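PDB 4Q34: AB hydrolase-1 domain-containing protein from Parabacteroides distasonis, which is a putative esterase of the alpha/beta hydrolase family, probably hydrolysing ester bonds in a substrate not yet identified. Local coordinates for residues Gly43-Pro48 against Arg78-Val83; Asn74-Arg79 against Glu308-Leu313; Pro48-His53 against Ala162-Ile167. All blocks are in the same frame, centred on the assembly; numbering follows the deposited sequence.

Contact 1 of 3, residues Gly43-Pro48 against Arg78-Val83; sequences GARKYP and RRRFCV
Arg45 sets its CD over the centre of one face of the Phe81 ring, 3.4 Å from the ring centroid and only 11° off its normal, a CH-pi contact. CG lies anti to the carbonyl carbon and the chain runs extended to NE, which carries the guanidinium past the ring to the backbone of Arg79. There NE and NH2 grip one oxygen side-on: Arg45 NE to Arg79 O is 2.7 Å, and the carbonyl oxygen lies close to the guanidinium plane. Arg80 crosses Arg45 at about a right angle, their guanidinium planes 39° apart, with Arg80 NH2 over one face of the Arg45 group. The Arg80 chain, bent at chi3, brings Arg80 NE to Gly43 O in a nearly straight bond (2.9 Å, 178°), the donor above the carbonyl plane. Arg45 NH1 also meets the terminal carboxylate of Asp323, which probably eases the closeness of the two arginines. Along the backbone, Arg45 N donates to Arg80 O, and a water joins Arg45 O and Tyr47 O to Cys82 N. Arg80, at positive phi, is the C-prime residue of a Schellman motif ending helix 72-78; the chain then enters strand 83-87, parallel to strand 49-52, while Phe81 also touches Leu317 of helix 306-319.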
# COMPACT_ATOMS: atom_id res chain seq x y z
N GLY A 43 -5.33 -12.18 22.19
CA GLY A 43 -6.53 -12.96 22.41
C GLY A 43 -7.40 -13.14 21.17
O GLY A 43 -8.62 -13.17 21.27
N ALA A 44 -6.76 -13.25 20.00
CA ALA A 44 -7.45 -13.34 18.72
C ALA A 44 -8.44 -14.51 18.65
O ALA A 44 -8.19 -15.61 19.16
CB ALA A 44 -6.47 -13.45 17.59
N ARG A 45 -9.55 -14.24 17.99
CA ARG A 45 -10.56 -15.21 17.66
C ARG A 45 -10.02 -16.23 16.64
O ARG A 45 -9.00 -16.01 15.99
CB ARG A 45 -11.81 -14.52 17.11
CG ARG A 45 -12.48 -13.53 18.07
CD ARG A 45 -13.60 -12.74 17.44
NE ARG A 45 -14.01 -11.66 18.31
CZ ARG A 45 -14.73 -11.80 19.42
NH1 ARG A 45 -15.25 -12.97 19.72
NH2 ARG A 45 -15.00 -10.74 20.17
N LYS A 46 -10.71 -17.36 16.53
CA LYS A 46 -10.24 -18.49 15.74
C LYS A 46 -10.06 -18.22 14.24
O LYS A 46 -9.13 -18.73 13.62
CB LYS A 46 -11.22 -19.63 15.91
CG LYS A 46 -10.70 -20.92 15.31
CD LYS A 46 -11.61 -22.11 15.56
CE LYS A 46 -10.88 -23.39 15.16
NZ LYS A 46 -11.82 -24.40 14.61
N TYR A 47 -10.94 -17.42 13.65
CA TYR A 47 -10.95 -17.23 12.22
C TYR A 47 -10.56 -15.80 11.89
O TYR A 47 -11.19 -14.86 12.39
CB TYR A 47 -12.30 -17.56 11.58
CG TYR A 47 -12.75 -18.97 11.86
CD1 TYR A 47 -12.07 -20.05 11.34
CD2 TYR A 47 -13.82 -19.20 12.72
CE1 TYR A 47 -12.50 -21.34 11.60
CE2 TYR A 47 -14.24 -20.49 12.99
CZ TYR A 47 -13.58 -21.55 12.43
OH TYR A 47 -14.02 -22.82 12.72
N PRO A 48 -9.51 -15.64 11.06
CA PRO A 48 -9.16 -14.33 10.62
C PRO A 48 -10.18 -13.79 9.62
O PRO A 48 -10.88 -14.58 8.95
CB PRO A 48 -7.81 -14.55 9.92
CG PRO A 48 -7.81 -15.99 9.52
CD PRO A 48 -8.55 -16.67 10.62
N ARG A 78 -10.03 -4.25 17.05
CA ARG A 78 -10.45 -3.94 18.43
C ARG A 78 -11.39 -5.01 18.99
O ARG A 78 -11.38 -5.30 20.21
CB ARG A 78 -11.09 -2.55 18.49
CG ARG A 78 -11.37 -2.13 19.91
CD ARG A 78 -11.82 -0.67 19.96
NE ARG A 78 -10.71 0.22 19.63
CZ ARG A 78 -10.62 0.94 18.52
NH1 ARG A 78 -11.62 0.95 17.65
NH2 ARG A 78 -9.54 1.69 18.33
N ARG A 79 -12.16 -5.62 18.13
CA ARG A 79 -13.08 -6.70 18.46
C ARG A 79 -12.43 -8.09 18.49
O ARG A 79 -13.12 -9.11 18.53
CB ARG A 79 -14.25 -6.66 17.48
CG ARG A 79 -15.07 -5.39 17.62
CD ARG A 79 -16.21 -5.25 16.63
NE ARG A 79 -16.82 -3.92 16.81
CZ ARG A 79 -18.07 -3.59 16.50
NH1 ARG A 79 -18.90 -4.47 15.94
NH2 ARG A 79 -18.47 -2.34 16.75
N ARG A 80 -11.11 -8.08 18.42
CA ARG A 80 -10.24 -9.23 18.60
C ARG A 80 -10.16 -10.20 17.44
O ARG A 80 -9.87 -11.36 17.64
CB ARG A 80 -10.56 -9.97 19.90
CG ARG A 80 -10.39 -9.11 21.14
CD ARG A 80 -10.18 -9.96 22.41
NE ARG A 80 -10.61 -11.35 22.20
CZ ARG A 80 -11.83 -11.85 22.42
NH1 ARG A 80 -12.80 -11.09 22.93
NH2 ARG A 80 -12.06 -13.12 22.16
N PHE A 81 -10.45 -9.71 16.23
CA PHE A 81 -10.20 -10.50 15.03
C PHE A 81 -8.81 -10.16 14.48
O PHE A 81 -8.40 -8.99 14.42
CB PHE A 81 -11.21 -10.21 13.93
CG PHE A 81 -12.62 -10.66 14.22
CD1 PHE A 81 -13.48 -9.83 14.92
CD2 PHE A 81 -13.09 -11.89 13.76
CE1 PHE A 81 -14.78 -10.21 15.17
CE2 PHE A 81 -14.41 -12.27 13.99
CZ PHE A 81 -15.25 -11.41 14.69
N CYS A 82 -8.11 -11.20 14.00
CA CYS A 82 -6.99 -11.01 13.07
C CYS A 82 -7.54 -10.42 11.80
O CYS A 82 -8.53 -10.94 11.27
CB CYS A 82 -6.24 -12.30 12.74
SG CYS A 82 -5.56 -13.10 14.19
N VAL A 83 -6.90 -9.37 11.32
CA VAL A 83 -7.37 -8.70 10.14
C VAL A 83 -6.25 -8.69 9.08
O VAL A 83 -5.14 -8.23 9.37
CB VAL A 83 -7.82 -7.26 10.44
CG1 VAL A 83 -8.06 -6.49 9.18
CG2 VAL A 83 -9.05 -7.22 11.35
O HOH W 1 -9.46 -13.75 14.26

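Contact 2 of 3, residues Asn74-Arg79 against Glu308-Leu313; sequences NIFLRR and EVADLL
Asp311 OD1 is held by both terminal nitrogens of Arg79, NH2 at 2.9 Å and NH1 at 3.0 Å, in an end-on salt bridge that converges on a single oxygen. NH1 comes to the anti lone pair of OD1, whereas NH2 meets it nearly in line with the C-O bond. Guanidinium and carboxylate are nearly coplanar, 19° apart, although the two side chains cross at about a right angle. Neither bond is straight, the N-H...O angle being 140° even for NH2, as expected when two donors share one acceptor. The Arg79 chain is extended from CG to NE, long enough to span from the end of its helix to the neighbouring one, and NH1 has a further partner in Ser314 OG. Deeper in, the guanidinium passes with one face over Ala310 CB, and the Phe76 ring points its CZ at the same methyl, 3.8 Å away. Ala310 O lies at the edge of that ring, near its plane, and Leu313 CD2, whose side chain also reaches Ala196 and Tyr198 of strand 192-198, approaches Phe76 CZ obliquely at 3.8 Å. Ile75 CG2 completes the apolar patch, 3.9 Å from Ala310 CB. The axes of helices 74-78 and 308-313 stay 11.2 Å apart, crossing at -47°, the gap filled mainly by Ile75, Phe76 and Arg79. Two helices flanking the central sheet, the later one C-terminal, are consistent with the alpha/beta hydrolase fold.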
# COMPACT_ATOMS: atom_id res chain seq x y z
N ASN A 74 -9.45 -1.12 11.91
CA ASN A 74 -9.35 -0.82 13.32
C ASN A 74 -10.50 -1.42 14.14
O ASN A 74 -10.27 -1.98 15.24
CB ASN A 74 -9.31 0.68 13.57
CG ASN A 74 -8.00 1.33 13.16
OD1 ASN A 74 -7.25 0.82 12.30
ND2 ASN A 74 -7.72 2.46 13.77
N ILE A 75 -11.71 -1.30 13.61
CA ILE A 75 -12.89 -1.74 14.34
C ILE A 75 -12.85 -3.25 14.64
O ILE A 75 -13.12 -3.67 15.76
CB ILE A 75 -14.16 -1.41 13.55
CG1 ILE A 75 -14.35 0.10 13.51
CG2 ILE A 75 -15.42 -2.09 14.16
CD1 ILE A 75 -15.35 0.57 12.47
N PHE A 76 -12.52 -4.06 13.64
CA PHE A 76 -12.49 -5.51 13.85
C PHE A 76 -11.26 -5.99 14.59
O PHE A 76 -11.36 -6.97 15.31
CB PHE A 76 -12.78 -6.27 12.55
CG PHE A 76 -14.24 -6.19 12.20
CD1 PHE A 76 -15.15 -7.01 12.87
CD2 PHE A 76 -14.72 -5.20 11.37
CE1 PHE A 76 -16.49 -6.90 12.64
CE2 PHE A 76 -16.09 -5.06 11.12
CZ PHE A 76 -16.98 -5.91 11.76
N LEU A 77 -10.14 -5.26 14.48
CA LEU A 77 -8.97 -5.56 15.30
C LEU A 77 -9.32 -5.33 16.77
O LEU A 77 -8.96 -6.15 17.63
CB LEU A 77 -7.80 -4.65 14.89
CG LEU A 77 -6.50 -4.90 15.64
CD1 LEU A 77 -6.02 -6.32 15.41
CD2 LEU A 77 -5.47 -3.87 15.18
N ARG A 78 -10.03 -4.25 17.05
CA ARG A 78 -10.45 -3.94 18.43
C ARG A 78 -11.39 -5.01 18.99
O ARG A 78 -11.38 -5.30 20.21
CB ARG A 78 -11.09 -2.55 18.49
CG ARG A 78 -11.37 -2.13 19.91
CD ARG A 78 -11.82 -0.67 19.96
NE ARG A 78 -10.71 0.22 19.63
CZ ARG A 78 -10.62 0.94 18.52
NH1 ARG A 78 -11.62 0.95 17.65
NH2 ARG A 78 -9.54 1.69 18.33
N ARG A 79 -12.16 -5.62 18.13
CA ARG A 79 -13.08 -6.70 18.46
C ARG A 79 -12.43 -8.09 18.49
O ARG A 79 -13.12 -9.11 18.53
CB ARG A 79 -14.25 -6.66 17.48
CG ARG A 79 -15.07 -5.39 17.62
CD ARG A 79 -16.21 -5.25 16.63
NE ARG A 79 -16.82 -3.92 16.81
CZ ARG A 79 -18.07 -3.59 16.50
NH1 ARG A 79 -18.90 -4.47 15.94
NH2 ARG A 79 -18.47 -2.34 16.75
N GLU A 308 -22.41 1.01 13.12
CA GLU A 308 -23.66 0.27 13.06
C GLU A 308 -23.58 -0.80 11.98
O GLU A 308 -24.11 -1.90 12.14
CB GLU A 308 -24.85 1.21 12.78
CG GLU A 308 -25.02 2.32 13.81
CD GLU A 308 -26.19 3.25 13.50
OE1 GLU A 308 -27.31 2.77 13.34
OE2 GLU A 308 -25.97 4.47 13.43
N VAL A 309 -22.91 -0.49 10.85
CA VAL A 309 -22.75 -1.46 9.75
C VAL A 309 -21.88 -2.64 10.30
O VAL A 309 -22.22 -3.81 10.11
CB VAL A 309 -22.13 -0.79 8.53
CG1 VAL A 309 -21.85 -1.81 7.44
CG2 VAL A 309 -23.05 0.32 7.95
N ALA A 310 -20.84 -2.29 11.03
CA ALA A 310 -19.95 -3.28 11.65
C ALA A 310 -20.70 -4.15 12.66
O ALA A 310 -20.52 -5.35 12.69
CB ALA A 310 -18.75 -2.62 12.30
N ASP A 311 -21.60 -3.55 13.45
CA ASP A 311 -22.36 -4.32 14.40
C ASP A 311 -23.23 -5.42 13.74
O ASP A 311 -23.38 -6.53 14.27
CB ASP A 311 -23.27 -3.42 15.26
CG ASP A 311 -22.50 -2.54 16.25
OD1 ASP A 311 -21.32 -2.80 16.54
OD2 ASP A 311 -23.10 -1.55 16.74
N LEU A 312 -23.79 -5.08 12.59
CA LEU A 312 -24.59 -6.03 11.81
C LEU A 312 -23.73 -7.19 11.37
O LEU A 312 -24.13 -8.35 11.49
CB LEU A 312 -25.19 -5.40 10.55
CG LEU A 312 -26.45 -4.57 10.72
CD1 LEU A 312 -26.71 -3.93 9.37
CD2 LEU A 312 -27.61 -5.44 11.19
N LEU A 313 -22.55 -6.88 10.87
CA LEU A 313 -21.63 -7.93 10.50
C LEU A 313 -21.21 -8.79 11.72
O LEU A 313 -21.20 -10.03 11.63
CB LEU A 313 -20.39 -7.37 9.77
CG LEU A 313 -19.35 -8.40 9.32
CD1 LEU A 313 -19.91 -9.52 8.45
CD2 LEU A 313 -18.20 -7.68 8.65

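Contact 3 of 3, residues Pro48-His53 against Ala162-Ile167; sequences PLVFAH and ALFDKI
Val50 leaves strand 49-52 toward helix 162-167, and its CB already meets the helix, 3.6 Å from Phe164 CZ. With CG1 anti to the backbone N (chi1 176°), the two methyls straddle the end of the Phe164 ring and then reach different neighbours. CG1 meets Leu163 CD2 tip to tip at 3.7 Å. CG2 lies 3.6 Å from Phe164 CZ and 3.7 Å from Ile167 CD1, so the branched valine is wedged among three helix side chains. The Phe164 ring meets it obliquely, leading with CZ. Ile167 puts CG1 between its backbone N and carbonyl carbon (chi1 68°), and from there CD1 reaches both Val50 and Pro48, whose CG is 3.8 Å away as the two side chains slide past each other. A serine in place of Phe164 would probably open a gap beside Val50 CB and CG2 and leave Phe172 without its edge-to-face partner. No hydrogen bond crosses this apolar interface. As helices flank the sheet in the alpha/beta hydrolase fold, helix 153-167 packs on it just before strand 170-175. Strand 49-52 lies between parallel strands 83-87 and 170-175, the helix nearly antiparallel to it, at 168°; Leu163 also touches Val86 and reaches Phe14 and Val16 of strand 10-16.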
# COMPACT_ATOMS: atom_id res chain seq x y z
N PRO A 48 -9.51 -15.64 11.06
CA PRO A 48 -9.16 -14.33 10.62
C PRO A 48 -10.18 -13.79 9.62
O PRO A 48 -10.88 -14.58 8.95
CB PRO A 48 -7.81 -14.55 9.92
CG PRO A 48 -7.81 -15.99 9.52
CD PRO A 48 -8.55 -16.67 10.62
N LEU A 49 -10.23 -12.47 9.53
CA LEU A 49 -10.97 -11.76 8.50
C LEU A 49 -10.02 -11.28 7.38
O LEU A 49 -9.02 -10.63 7.65
CB LEU A 49 -11.71 -10.59 9.10
CG LEU A 49 -12.58 -10.88 10.30
CD1 LEU A 49 -13.24 -9.61 10.76
CD2 LEU A 49 -13.63 -11.94 10.01
N VAL A 50 -10.36 -11.59 6.13
CA VAL A 50 -9.62 -11.18 4.95
C VAL A 50 -10.52 -10.25 4.15
O VAL A 50 -11.65 -10.60 3.85
CB VAL A 50 -9.21 -12.39 4.11
CG1 VAL A 50 -8.52 -11.93 2.84
CG2 VAL A 50 -8.37 -13.37 4.93
N PHE A 51 -10.00 -9.05 3.85
CA PHE A 51 -10.77 -8.01 3.19
C PHE A 51 -10.34 -7.80 1.76
O PHE A 51 -9.15 -7.58 1.51
CB PHE A 51 -10.65 -6.71 3.99
CG PHE A 51 -11.28 -6.77 5.36
CD1 PHE A 51 -12.61 -6.48 5.56
CD2 PHE A 51 -10.53 -7.11 6.45
CE1 PHE A 51 -13.19 -6.53 6.80
CE2 PHE A 51 -11.10 -7.16 7.71
CZ PHE A 51 -12.43 -6.88 7.90
N ALA A 52 -11.30 -7.81 0.84
CA ALA A 52 -11.04 -7.62 -0.60
C ALA A 52 -11.81 -6.43 -1.19
O ALA A 52 -13.05 -6.42 -1.23
CB ALA A 52 -11.44 -8.86 -1.37
N HIS A 53 -11.08 -5.48 -1.72
CA HIS A 53 -11.62 -4.28 -2.36
C HIS A 53 -12.16 -4.56 -3.77
O HIS A 53 -11.99 -5.67 -4.33
CB HIS A 53 -10.49 -3.26 -2.45
CG HIS A 53 -9.34 -3.72 -3.28
ND1 HIS A 53 -9.38 -3.70 -4.65
CD2 HIS A 53 -8.17 -4.32 -2.95
CE1 HIS A 53 -8.26 -4.20 -5.13
NE2 HIS A 53 -7.51 -4.59 -4.12
N ALA A 162 -4.30 -18.40 -2.54
CA ALA A 162 -2.96 -18.63 -1.98
C ALA A 162 -2.89 -18.05 -0.56
O ALA A 162 -2.32 -18.66 0.34
CB ALA A 162 -1.89 -18.01 -2.87
N LEU A 163 -3.58 -16.94 -0.35
CA LEU A 163 -3.61 -16.34 0.98
C LEU A 163 -4.38 -17.20 1.98
O LEU A 163 -3.90 -17.44 3.08
CB LEU A 163 -4.26 -14.96 0.92
CG LEU A 163 -4.44 -14.24 2.26
CD1 LEU A 163 -3.12 -14.16 3.03
CD2 LEU A 163 -5.06 -12.85 1.99
N PHE A 164 -5.59 -17.64 1.60
CA PHE A 164 -6.37 -18.51 2.46
C PHE A 164 -5.66 -19.83 2.71
O PHE A 164 -5.70 -20.36 3.80
CB PHE A 164 -7.76 -18.75 1.90
CG PHE A 164 -8.72 -17.63 2.22
CD1 PHE A 164 -9.27 -17.51 3.48
CD2 PHE A 164 -9.01 -16.68 1.28
CE1 PHE A 164 -10.11 -16.47 3.80
CE2 PHE A 164 -9.90 -15.66 1.58
CZ PHE A 164 -10.42 -15.54 2.85
N ASP A 165 -4.99 -20.35 1.71
CA ASP A 165 -4.22 -21.58 1.93
C ASP A 165 -3.12 -21.39 2.95
O ASP A 165 -2.81 -22.32 3.74
CB ASP A 165 -3.66 -22.07 0.61
CG ASP A 165 -4.72 -22.75 -0.27
OD1 ASP A 165 -5.87 -22.97 0.19
OD2 ASP A 165 -4.37 -23.05 -1.43
N LYS A 166 -2.49 -20.24 2.94
CA LYS A 166 -1.41 -19.91 3.84
C LYS A 166 -1.86 -19.73 5.29
O LYS A 166 -1.24 -20.28 6.20
CB LYS A 166 -0.70 -18.64 3.38
CG LYS A 166 0.46 -18.14 4.22
CD LYS A 166 1.01 -16.82 3.68
CE LYS A 166 2.02 -16.20 4.62
NZ LYS A 166 3.25 -17.06 4.75
N ILE A 167 -2.91 -18.94 5.50
CA ILE A 167 -3.28 -18.53 6.85
C ILE A 167 -4.29 -19.42 7.52
O ILE A 167 -4.55 -19.26 8.73
CB ILE A 167 -3.77 -17.07 6.90
CG1 ILE A 167 -5.11 -16.87 6.18
CG2 ILE A 167 -2.70 -16.19 6.31
CD1 ILE A 167 -5.66 -15.47 6.40

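From the N terminus, the chain enters contact 1 in the loop between strands 28-41 and 49-52, and that contact closes when the chain returns after helix 72-78. Contact 3 opens at Pro48, shared with contact 1, and closes on helix 153-167, so the two cross. Contact 2 opens on helix 72-78, where contact 1 ends, shares Arg78 and Arg79 with it, and closes 228 residues later on helix 306-319; it crosses contact 3. Phe81 N to Phe76 O, a probable hydrogen bond, joins contacts 1 and 2, and Cys82 O to Leu49 N likewise joins 1 and 3. Together they tie the central sheet to helices 72-78, 153-167 and 306-319.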